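Local coordinates for protein adenylation domain (Streptomyces sp., PDB 5N9X) that is an adenylation domain of the ANL superfamily of AMP-binding enzymes and holds adenosine-5'-triphosphate and threonine in adjoining pockets, at residues Pro97-Asn102 and Arg510-Lys515; Leu407-Ala412 and Val417-Ala422. All coordinates share one frame; numbering follows the deposited sequence.

Contact 1: residues Pro97-Asn102 and Arg510-Lys515; sequences PLDIRN and RTINGK. With ATP (adenosine-5'-triphosphate), chain D; THR (threonine), chain C.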
ATOM      1  N   PRO A  97      -9.313  -6.829   7.558  1.00 17.57           N
ATOM      2  CA  PRO A  97     -10.054  -5.596   7.280  1.00 16.85           C
ATOM      3  C   PRO A  97     -10.873  -5.683   6.009  1.00 17.63           C
ATOM      4  O   PRO A  97     -10.432  -6.264   5.036  1.00 22.61           O
ATOM      5  CB  PRO A  97      -8.951  -4.539   7.128  1.00 20.36           C
ATOM      6  CG  PRO A  97      -7.749  -5.297   6.704  1.00 17.10           C
ATOM      7  CD  PRO A  97      -7.867  -6.695   7.298  1.00 16.31           C
ATOM      8  N   LEU A  98     -12.065  -5.110   6.037  1.00 25.60           N
ATOM      9  CA  LEU A  98     -12.940  -5.068   4.885  1.00 19.21           C
ATOM     10  C   LEU A  98     -13.207  -3.606   4.635  1.00 25.28           C
ATOM     11  O   LEU A  98     -13.780  -2.922   5.490  1.00 25.46           O
ATOM     12  CB  LEU A  98     -14.245  -5.826   5.151  1.00 28.46           C
ATOM     13  CG  LEU A  98     -14.135  -7.275   5.613  1.00 20.07           C
ATOM     14  CD1 LEU A  98     -15.495  -7.902   5.876  1.00 20.66           C
ATOM     15  CD2 LEU A  98     -13.392  -8.054   4.565  1.00 23.05           C
ATOM     16  N   ASP A  99     -12.776  -3.096   3.493  1.00 25.04           N
ATOM     17  CA  ASP A  99     -13.040  -1.704   3.230  1.00 26.76           C
ATOM     18  C   ASP A  99     -14.501  -1.566   2.816  1.00 29.82           C
ATOM     19  O   ASP A  99     -14.978  -2.340   2.002  1.00 32.56           O
ATOM     20  CB  ASP A  99     -12.127  -1.150   2.144  1.00 26.35           C
ATOM     21  CG  ASP A  99     -12.265   0.344   2.012  1.00 27.11           C
ATOM     22  OD1 ASP A  99     -13.292   0.773   1.482  1.00 24.63           O
ATOM     23  OD2 ASP A  99     -11.356   1.091   2.435  1.00 32.33           O
ATOM     24  N   ILE A 100     -15.209  -0.574   3.341  1.00 26.81           N
ATOM     25  CA  ILE A 100     -16.649  -0.499   3.096  1.00 37.32           C
ATOM     26  C   ILE A 100     -17.045  -0.095   1.643  1.00 44.98           C
ATOM     27  O   ILE A 100     -18.166  -0.383   1.216  1.00 46.95           O
ATOM     28  CB  ILE A 100     -17.306   0.435   4.146  1.00 34.17           C
ATOM     29  CG1 ILE A 100     -17.156  -0.192   5.540  1.00 38.47           C
ATOM     30  CG2 ILE A 100     -18.780   0.645   3.874  1.00 38.83           C
ATOM     31  CD1 ILE A 100     -17.671   0.654   6.684  1.00 33.09           C
ATOM     32  N   ARG A 101     -16.142   0.501   0.856  1.00 43.62           N
ATOM     33  CA  ARG A 101     -16.454   0.682  -0.573  1.00 43.41           C
ATOM     34  C   ARG A 101     -16.187  -0.609  -1.342  1.00 40.11           C
ATOM     35  O   ARG A 101     -16.415  -0.674  -2.549  1.00 47.19           O
ATOM     36  CB  ARG A 101     -15.681   1.848  -1.230  1.00 37.60           C
ATOM     37  CG  ARG A 101     -14.443   2.276  -0.521  1.00 46.23           C
ATOM     38  CD  ARG A 101     -13.941   3.665  -0.838  1.00 49.68           C
ATOM     39  NE  ARG A 101     -12.673   3.861  -0.139  1.00 46.71           N
ATOM     40  CZ  ARG A 101     -11.478   3.601  -0.652  1.00 44.33           C
ATOM     41  NH1 ARG A 101     -11.352   3.193  -1.915  1.00 55.93           N
ATOM     42  NH2 ARG A 101     -10.402   3.795   0.090  1.00 47.28           N
ATOM     43  N   ASN A 102     -15.708  -1.642  -0.659  1.00 40.93           N
ATOM     44  CA  ASN A 102     -15.623  -2.951  -1.297  1.00 48.33           C
ATOM     45  C   ASN A 102     -17.036  -3.455  -1.594  1.00 44.44           C
ATOM     46  O   ASN A 102     -17.902  -3.427  -0.714  1.00 36.72           O
ATOM     47  CB  ASN A 102     -14.889  -3.957  -0.408  1.00 48.97           C
ATOM     48  CG  ASN A 102     -13.382  -3.945  -0.603  1.00 54.58           C
ATOM     49  OD1 ASN A 102     -12.849  -3.320  -1.526  1.00 53.45           O
ATOM     50  ND2 ASN A 102     -12.683  -4.648   0.284  1.00 54.62           N
ATOM     51  N   ARG A 510     -10.569   2.527  -9.680  1.00 27.88           N
ATOM     52  CA  ARG A 510      -9.574   2.435  -8.616  1.00 24.15           C
ATOM     53  C   ARG A 510      -9.883   1.316  -7.634  1.00 23.91           C
ATOM     54  O   ARG A 510     -10.998   1.257  -7.116  1.00 20.57           O
ATOM     55  CB  ARG A 510      -9.527   3.746  -7.828  1.00 33.76           C
ATOM     56  CG  ARG A 510      -9.199   5.003  -8.594  1.00 32.83           C
ATOM     57  CD  ARG A 510      -7.759   5.108  -9.022  1.00 36.87           C
ATOM     58  NE  ARG A 510      -7.560   6.337  -9.779  1.00 34.66           N
ATOM     59  CZ  ARG A 510      -6.450   6.631 -10.441  1.00 38.81           C
ATOM     60  NH1 ARG A 510      -5.417   5.805 -10.397  1.00 39.62           N
ATOM     61  NH2 ARG A 510      -6.363   7.760 -11.124  1.00 42.85           N
ATOM     62  N   THR A 511      -8.894   0.456  -7.361  1.00 32.85           N
ATOM     63  CA  THR A 511      -8.944  -0.443  -6.207  1.00 28.02           C
ATOM     64  C   THR A 511      -8.742   0.402  -4.930  1.00 32.02           C
ATOM     65  O   THR A 511      -8.291   1.544  -5.011  1.00 27.27           O
ATOM     66  CB  THR A 511      -7.885  -1.571  -6.297  1.00 29.02           C
ATOM     67  OG1 THR A 511      -6.675  -1.046  -6.834  1.00 26.16           O
ATOM     68  CG2 THR A 511      -8.360  -2.702  -7.208  1.00 29.11           C
ATOM     69  N   ILE A 512      -9.089  -0.140  -3.764  1.00 25.13           N
ATOM     70  CA  ILE A 512      -9.178   0.673  -2.545  1.00 37.62           C
ATOM     71  C   ILE A 512      -7.835   1.250  -2.072  1.00 28.98           C
ATOM     72  O   ILE A 512      -7.816   2.173  -1.257  1.00 35.70           O
ATOM     73  CB  ILE A 512      -9.810  -0.128  -1.383  1.00 33.90           C
ATOM     74  CG1 ILE A 512      -9.033  -1.401  -1.141  1.00 28.69           C
ATOM     75  CG2 ILE A 512     -11.272  -0.438  -1.659  1.00 31.25           C
ATOM     76  CD1 ILE A 512      -9.699  -2.322  -0.155  1.00 47.13           C
ATOM     77  N   ASN A 513      -6.729   0.713  -2.584  1.00 20.50           N
ATOM     78  CA  ASN A 513      -5.401   1.264  -2.337  1.00 18.79           C
ATOM     79  C   ASN A 513      -5.068   2.466  -3.227  1.00 24.04           C
ATOM     80  O   ASN A 513      -3.911   2.896  -3.289  1.00 25.81           O
ATOM     81  CB  ASN A 513      -4.329   0.185  -2.543  1.00 19.90           C
ATOM     82  CG  ASN A 513      -4.260  -0.338  -3.991  1.00 23.50           C
ATOM     83  OD1 ASN A 513      -4.986   0.121  -4.882  1.00 22.44           O
ATOM     84  ND2 ASN A 513      -3.380  -1.313  -4.217  1.00 17.08           N
ATOM     85  N   GLY A 514      -6.063   2.960  -3.962  1.00 22.82           N
ATOM     86  CA  GLY A 514      -5.869   4.054  -4.900  1.00 21.64           C
ATOM     87  C   GLY A 514      -5.134   3.782  -6.215  1.00 25.41           C
ATOM     88  O   GLY A 514      -4.972   4.702  -7.026  1.00 29.05           O
ATOM     89  N   LYS A 515      -4.671   2.555  -6.447  1.00 29.14           N
ATOM     90  CA  LYS A 515      -4.088   2.238  -7.760  1.00 32.82           C
ATOM     91  C   LYS A 515      -5.154   2.034  -8.856  1.00 30.97           C
ATOM     92  O   LYS A 515      -6.327   1.752  -8.567  1.00 19.37           O
ATOM     93  CB  LYS A 515      -3.190   0.995  -7.684  1.00 21.65           C
ATOM     94  CG  LYS A 515      -2.011   1.140  -6.765  1.00 23.78           C
ATOM     95  CD  LYS A 515      -1.313  -0.191  -6.556  1.00 32.31           C
ATOM     96  CE  LYS A 515      -0.436  -0.156  -5.328  1.00 29.19           C
ATOM     97  NZ  LYS A 515       0.363  -1.389  -5.175  1.00 27.91           N
TER
HETATM   98  PG  ATP D 602      -0.325  -8.499  -5.725  1.00 74.44           P
HETATM   99  O1G ATP D 602       0.859  -8.877  -6.608  1.00 65.76           O
HETATM  100  O2G ATP D 602      -1.576  -9.274  -6.009  1.00 60.14           O
HETATM  101  O3G ATP D 602      -0.037  -8.514  -4.234  1.00 69.88           O
HETATM  102  PB  ATP D 602      -0.039  -5.587  -5.752  1.00 66.01           P
HETATM  103  O1B ATP D 602       1.228  -5.630  -6.611  1.00 53.25           O
HETATM  104  O2B ATP D 602      -0.897  -4.363  -5.743  1.00 42.90           O
HETATM  105  O3B ATP D 602      -0.796  -6.973  -6.160  1.00 71.98           O
HETATM  106  PA  ATP D 602       0.865  -4.943  -3.210  1.00 65.66           P
HETATM  107  O1A ATP D 602       1.763  -5.732  -2.287  1.00 36.62           O
HETATM  108  O2A ATP D 602      -0.174  -4.016  -2.588  1.00 50.69           O
HETATM  109  O3A ATP D 602       0.186  -5.979  -4.215  1.00 60.53           O
HETATM  110  O5' ATP D 602       1.692  -4.105  -4.344  1.00 43.86           O
HETATM  111  C5' ATP D 602       3.106  -4.158  -4.537  1.00 32.94           C
HETATM  112  C4' ATP D 602       3.450  -3.884  -6.003  1.00 30.33           C
HETATM  113  O4' ATP D 602       3.504  -2.491  -6.269  1.00 21.25           O
HETATM  114  C3' ATP D 602       4.760  -4.489  -6.475  1.00 25.22           C
HETATM  115  O3' ATP D 602       4.428  -5.618  -7.275  1.00 38.62           O
HETATM  116  C2' ATP D 602       5.422  -3.432  -7.321  1.00 23.37           C
HETATM  117  O2' ATP D 602       5.237  -3.777  -8.691  1.00 22.77           O
HETATM  118  C1' ATP D 602       4.658  -2.154  -7.051  1.00 29.69           C
HETATM  119  N9  ATP D 602       5.481  -1.166  -6.287  1.00 25.52           N
HETATM  120  C8  ATP D 602       5.416  -0.960  -4.952  1.00 21.22           C
HETATM  121  N7  ATP D 602       6.271   0.002  -4.534  1.00 16.44           N
HETATM  122  C5  ATP D 602       6.909   0.450  -5.629  1.00 18.58           C
HETATM  123  C6  ATP D 602       7.944   1.476  -5.887  1.00 14.02           C
HETATM  124  N6  ATP D 602       8.452   2.198  -4.870  1.00 12.66           N
HETATM  125  N1  ATP D 602       8.360   1.649  -7.158  1.00 13.70           N
HETATM  126  C2  ATP D 602       7.856   0.890  -8.152  1.00 22.43           C
HETATM  127  N3  ATP D 602       6.901  -0.055  -8.011  1.00 19.77           N
HETATM  128  C4  ATP D 602       6.393  -0.324  -6.783  1.00 23.10           C
HETATM  129  N   THR C 601       2.816  -2.308   0.354  1.00 16.63           N
HETATM  130  CA  THR C 601       2.196  -1.274  -0.487  1.00 26.72           C
HETATM  131  C   THR C 601       1.865  -1.927  -1.798  1.00 28.26           C
HETATM  132  O   THR C 601       1.182  -1.436  -2.719  1.00 20.35           O
HETATM  133  CB  THR C 601       3.124  -0.064  -0.749  1.00 23.24           C
HETATM  134  OG1 THR C 601       4.424  -0.523  -1.172  1.00 19.43           O
HETATM  135  CG2 THR C 601       3.248   0.792   0.506  1.00 14.32           C
HETATM  136  OXT THR C 601       2.380  -3.032  -1.894  1.00 28.08           O
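Asp99 meets Ile512 through its methylene: CB lies 3.5 Å from Ile512 CD1, the two side chains running antiparallel. Its OD2 hydrogen-bonds to Ser208 OG, while the carboxylate carbon still lies near Ile512 CG2. Asp99 also opens a type I turn, Asn102 N returning to Asp99 O. Arg101, stretched out as far as NE, reaches over Ile512. NH2 gives a weak hydrogen bond to Ile512 O at 3.3 Å (N-H...O 154°), and Ile512 CG2 sits over one face of the guanidinium, 3.6 Å from NH1. Asn102 crosses the isoleucine at about a right angle, with OD1 3.3 Å from Ile512 CG2. Ile512 is thus gripped by three residues, CG1 between backbone N and carbonyl carbon (chi1 56°). Past it, Gly514 N to Thr511 O closes a type I turn, and Asn513 OD1 takes Thr511 OG1 (2.8 Å) and Lys515 N (2.9 Å) from opposite faces of its amide plane, the latter an Asx turn. Lys515 extends to the ligands, NZ bonding to O of the bound threonine at 2.6 Å. The arrangement is an ANL-enzyme interface of N-terminal part and C-terminal domain, with the lysine loop inserted into the ligand site.

Contact 2: residues Leu407-Ala412 and Val417-Ala422; sequences LVSRRA and VYQGRA. With ATP (adenosine-5'-triphosphate), chain D.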
ATOM      1  N   LEU A 407      10.831  -6.442 -12.072  1.00 24.77           N
ATOM      2  CA  LEU A 407      12.137  -6.309 -12.726  1.00 27.20           C
ATOM      3  C   LEU A 407      12.914  -5.091 -12.217  1.00 25.95           C
ATOM      4  O   LEU A 407      12.402  -3.965 -12.248  1.00 30.14           O
ATOM      5  CB  LEU A 407      11.962  -6.216 -14.256  1.00 25.64           C
ATOM      6  CG  LEU A 407      11.130  -7.342 -14.881  1.00 25.81           C
ATOM      7  CD1 LEU A 407      10.981  -7.180 -16.376  1.00 26.26           C
ATOM      8  CD2 LEU A 407      11.747  -8.693 -14.559  1.00 22.57           C
ATOM      9  N   VAL A 408      14.140  -5.329 -11.753  1.00 27.38           N
ATOM     10  CA  VAL A 408      15.059  -4.279 -11.310  1.00 25.12           C
ATOM     11  C   VAL A 408      16.487  -4.497 -11.845  1.00 32.03           C
ATOM     12  O   VAL A 408      16.817  -5.581 -12.350  1.00 24.11           O
ATOM     13  CB  VAL A 408      15.141  -4.195  -9.762  1.00 19.59           C
ATOM     14  CG1 VAL A 408      13.769  -4.091  -9.149  1.00 21.85           C
ATOM     15  CG2 VAL A 408      15.867  -5.399  -9.199  1.00 18.84           C
ATOM     16  N   SER A 409      17.329  -3.465 -11.719  1.00 28.98           N
ATOM     17  CA  SER A 409      18.771  -3.583 -11.989  1.00 30.80           C
ATOM     18  C   SER A 409      19.585  -3.002 -10.846  1.00 27.36           C
ATOM     19  O   SER A 409      19.147  -2.066 -10.179  1.00 32.97           O
ATOM     20  CB  SER A 409      19.168  -2.882 -13.296  1.00 25.98           C
ATOM     21  OG  SER A 409      18.423  -1.701 -13.495  1.00 29.45           O
ATOM     22  N   ARG A 410      20.756  -3.576 -10.602  1.00 32.02           N
ATOM     23  CA  ARG A 410      21.708  -2.967  -9.689  1.00 39.64           C
ATOM     24  C   ARG A 410      22.607  -2.024 -10.490  1.00 41.84           C
ATOM     25  O   ARG A 410      23.403  -2.494 -11.315  1.00 43.19           O
ATOM     26  CB  ARG A 410      22.551  -4.022  -8.973  1.00 39.20           C
ATOM     27  CG  ARG A 410      23.685  -3.414  -8.173  1.00 44.72           C
ATOM     28  CD  ARG A 410      24.825  -4.385  -7.895  1.00 49.04           C
ATOM     29  NE  ARG A 410      26.063  -3.629  -7.693  1.00 67.23           N
ATOM     30  CZ  ARG A 410      26.874  -3.748  -6.645  1.00 76.55           C
ATOM     31  NH1 ARG A 410      26.607  -4.617  -5.674  1.00 71.18           N
ATOM     32  NH2 ARG A 410      27.965  -2.995  -6.571  1.00 74.09           N
ATOM     33  N   ARG A 411      22.456  -0.714 -10.269  1.00 37.42           N
ATOM     34  CA  ARG A 411      23.287   0.313 -10.910  1.00 41.36           C
ATOM     35  C   ARG A 411      24.620   0.367 -10.179  1.00 39.30           C
ATOM     36  O   ARG A 411      24.700  -0.032  -9.014  1.00 33.77           O
ATOM     37  CB  ARG A 411      22.607   1.706 -10.882  1.00 36.99           C
ATOM     38  CG  ARG A 411      22.949   2.585  -9.638  1.00 37.70           C
ATOM     39  CD  ARG A 411      22.022   3.806  -9.430  1.00 32.78           C
ATOM     40  NE  ARG A 411      21.555   4.384 -10.690  1.00 47.76           N
ATOM     41  CZ  ARG A 411      20.914   5.546 -10.819  1.00 43.83           C
ATOM     42  NH1 ARG A 411      20.662   6.301  -9.754  1.00 31.62           N
ATOM     43  NH2 ARG A 411      20.533   5.957 -12.031  1.00 41.11           N
ATOM     44  N   ALA A 412      25.658   0.853 -10.857  1.00 45.54           N
ATOM     45  CA  ALA A 412      26.945   1.111 -10.211  1.00 41.64           C
ATOM     46  C   ALA A 412      26.722   1.998  -9.005  1.00 43.32           C
ATOM     47  O   ALA A 412      26.089   3.049  -9.114  1.00 46.86           O
ATOM     48  CB  ALA A 412      27.923   1.764 -11.173  1.00 40.08           C
ATOM     49  N   VAL A 417      17.387   0.150  -9.291  1.00 23.48           N
ATOM     50  CA  VAL A 417      16.537   0.954 -10.142  1.00 19.08           C
ATOM     51  C   VAL A 417      15.389   0.057 -10.595  1.00 23.24           C
ATOM     52  O   VAL A 417      15.616  -1.077 -11.013  1.00 23.58           O
ATOM     53  CB  VAL A 417      17.303   1.513 -11.362  1.00 22.15           C
ATOM     54  CG1 VAL A 417      16.362   2.315 -12.275  1.00 20.50           C
ATOM     55  CG2 VAL A 417      18.472   2.358 -10.913  1.00 24.73           C
ATOM     56  N   TYR A 418      14.159   0.553 -10.494  1.00 24.22           N
ATOM     57  CA  TYR A 418      12.989  -0.258 -10.790  1.00 26.70           C
ATOM     58  C   TYR A 418      12.658  -0.167 -12.275  1.00 27.68           C
ATOM     59  O   TYR A 418      12.530   0.934 -12.821  1.00 25.70           O
ATOM     60  CB  TYR A 418      11.786   0.181  -9.932  1.00 20.69           C
ATOM     61  CG  TYR A 418      10.489  -0.505 -10.314  1.00 22.09           C
ATOM     62  CD1 TYR A 418      10.152  -1.741  -9.774  1.00 23.16           C
ATOM     63  CD2 TYR A 418       9.610   0.077 -11.218  1.00 20.92           C
ATOM     64  CE1 TYR A 418       8.984  -2.382 -10.123  1.00 16.42           C
ATOM     65  CE2 TYR A 418       8.443  -0.542 -11.569  1.00 21.04           C
ATOM     66  CZ  TYR A 418       8.131  -1.784 -11.022  1.00 25.01           C
ATOM     67  OH  TYR A 418       6.955  -2.409 -11.373  1.00 27.74           O
ATOM     68  N   GLN A 419      12.491  -1.324 -12.921  1.00 29.69           N
ATOM     69  CA  GLN A 419      12.217  -1.353 -14.361  1.00 28.78           C
ATOM     70  C   GLN A 419      10.739  -1.558 -14.684  1.00 37.40           C
ATOM     71  O   GLN A 419      10.161  -0.789 -15.467  1.00 38.06           O
ATOM     72  CB  GLN A 419      13.072  -2.429 -15.041  1.00 19.38           C
ATOM     73  CG  GLN A 419      14.566  -2.260 -14.779  1.00 19.38           C
ATOM     74  CD  GLN A 419      15.138  -0.996 -15.422  1.00 28.57           C
ATOM     75  OE1 GLN A 419      14.575  -0.459 -16.384  1.00 23.11           O
ATOM     76  NE2 GLN A 419      16.265  -0.522 -14.896  1.00 24.03           N
ATOM     77  N   GLY A 420      10.127  -2.580 -14.086  1.00 32.31           N
ATOM     78  CA  GLY A 420       8.702  -2.813 -14.250  1.00 22.32           C
ATOM     79  C   GLY A 420       8.278  -4.224 -13.876  1.00 26.38           C
ATOM     80  O   GLY A 420       9.100  -5.035 -13.450  1.00 26.73           O
ATOM     81  N   ARG A 421       6.994  -4.521 -14.041  1.00 23.97           N
ATOM     82  CA  ARG A 421       6.460  -5.836 -13.717  1.00 28.91           C
ATOM     83  C   ARG A 421       6.618  -6.851 -14.842  1.00 25.12           C
ATOM     84  O   ARG A 421       6.264  -6.564 -15.979  1.00 30.32           O
ATOM     85  CB  ARG A 421       4.979  -5.714 -13.359  1.00 33.43           C
ATOM     86  CG  ARG A 421       4.741  -5.055 -12.033  1.00 30.99           C
ATOM     87  CD  ARG A 421       3.314  -5.270 -11.586  1.00 34.30           C
ATOM     88  NE  ARG A 421       3.008  -6.696 -11.405  1.00 53.78           N
ATOM     89  CZ  ARG A 421       3.608  -7.523 -10.538  1.00 45.09           C
ATOM     90  NH1 ARG A 421       4.588  -7.107  -9.742  1.00 33.08           N
ATOM     91  NH2 ARG A 421       3.225  -8.790 -10.479  1.00 41.72           N
ATOM     92  N   ALA A 422       7.119  -8.042 -14.522  1.00 30.22           N
ATOM     93  CA  ALA A 422       7.186  -9.138 -15.501  1.00 33.30           C
ATOM     94  C   ALA A 422       5.804  -9.414 -16.113  1.00 31.70           C
ATOM     95  O   ALA A 422       5.703  -9.731 -17.296  1.00 25.80           O
ATOM     96  CB  ALA A 422       7.751 -10.387 -14.865  1.00 25.56           C
TER
HETATM   97  PG  ATP D 602      -0.325  -8.499  -5.725  1.00 74.44           P
HETATM   98  O1G ATP D 602       0.859  -8.877  -6.608  1.00 65.76           O
HETATM   99  O2G ATP D 602      -1.576  -9.274  -6.009  1.00 60.14           O
HETATM  100  O3G ATP D 602      -0.037  -8.514  -4.234  1.00 69.88           O
HETATM  101  PB  ATP D 602      -0.039  -5.587  -5.752  1.00 66.01           P
HETATM  102  O1B ATP D 602       1.228  -5.630  -6.611  1.00 53.25           O
HETATM  103  O2B ATP D 602      -0.897  -4.363  -5.743  1.00 42.90           O
HETATM  104  O3B ATP D 602      -0.796  -6.973  -6.160  1.00 71.98           O
HETATM  105  PA  ATP D 602       0.865  -4.943  -3.210  1.00 65.66           P
HETATM  106  O1A ATP D 602       1.763  -5.732  -2.287  1.00 36.62           O
HETATM  107  O2A ATP D 602      -0.174  -4.016  -2.588  1.00 50.69           O
HETATM  108  O3A ATP D 602       0.186  -5.979  -4.215  1.00 60.53           O
HETATM  109  O5' ATP D 602       1.692  -4.105  -4.344  1.00 43.86           O
HETATM  110  C5' ATP D 602       3.106  -4.158  -4.537  1.00 32.94           C
HETATM  111  C4' ATP D 602       3.450  -3.884  -6.003  1.00 30.33           C
HETATM  112  O4' ATP D 602       3.504  -2.491  -6.269  1.00 21.25           O
HETATM  113  C3' ATP D 602       4.760  -4.489  -6.475  1.00 25.22           C
HETATM  114  O3' ATP D 602       4.428  -5.618  -7.275  1.00 38.62           O
HETATM  115  C2' ATP D 602       5.422  -3.432  -7.321  1.00 23.37           C
HETATM  116  O2' ATP D 602       5.237  -3.777  -8.691  1.00 22.77           O
HETATM  117  C1' ATP D 602       4.658  -2.154  -7.051  1.00 29.69           C
HETATM  118  N9  ATP D 602       5.481  -1.166  -6.287  1.00 25.52           N
HETATM  119  C8  ATP D 602       5.416  -0.960  -4.952  1.00 21.22           C
HETATM  120  N7  ATP D 602       6.271   0.002  -4.534  1.00 16.44           N
HETATM  121  C5  ATP D 602       6.909   0.450  -5.629  1.00 18.58           C
HETATM  122  C6  ATP D 602       7.944   1.476  -5.887  1.00 14.02           C
HETATM  123  N6  ATP D 602       8.452   2.198  -4.870  1.00 12.66           N
HETATM  124  N1  ATP D 602       8.360   1.649  -7.158  1.00 13.70           N
HETATM  125  C2  ATP D 602       7.856   0.890  -8.152  1.00 22.43           C
HETATM  126  N3  ATP D 602       6.901  -0.055  -8.011  1.00 19.77           N
HETATM  127  C4  ATP D 602       6.393  -0.324  -6.783  1.00 23.10           C
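A beta hairpin of strands 400-410 and 416-421, broken by a classic beta bulge, brings Leu407-Ala412 against Val417-Ala422, the short strand segments antiparallel with N-to-C directions 159° apart. At the regular end, Ser409 and Val417 form a hydrogen-bonded pair, Ser409 N to Val417 O and Val417 N to Ser409 O both 3.0 Å. The register slips by one at the bulge, where Gln419 and Gly420 both face Leu407. Leu407 O accepts Gln419 N at 2.7 Å and Gly420 N at 3.2 Å, both from the same face of its carbonyl plane. At Gly420 the backbone would press a CB against Gln419 O, which suits glycine. Gln419 folds back at chi2 (-67°), bringing NE2 to Ser409 OG at 2.8 Å in a bond bent to 141°. On the side with Val408, this hairpin lines the nucleotide pocket. The adenine, tilted to the Tyr418 ring, directs C2 at one face, 3.5 Å above the ring centre, while Gly420 N lies over the opposite face; Tyr418 OH bonds to Asp406, whose OD1 also bonds to ATP. Arg421 bends at chi3 to put NH1 2.9 Å from ATP O3'. Arg411 crosses Val417 obliquely, the CG2 methyl resting on one guanidinium face, 3.7 Å from NE.

In the fold
Contacts 1 and 2 approach the same ATP molecule from different parts of the chain, their centres 28 Å apart and their nearest atoms about 8 Å apart without touching. The ligand is the shared element. Lys515 NZ of contact 1 lies at the ribose-phosphate junction, 3.1 Å from ATP O5', and makes a weak hydrogen bond to ATP O2B, whereas Tyr418 and Arg421 of contact 2 lie at the adenine and ribose. Bound threonine distinguishes the two: Lys515 belongs to both ligand pockets, while the Tyr418 side chain stays about 10 Å from the threonine. In sequence, the hairpin segments 407-412 and 417-422 fall within the long span separating 97-102 from 510-515, so the fold gathers distant segments around one nucleotide.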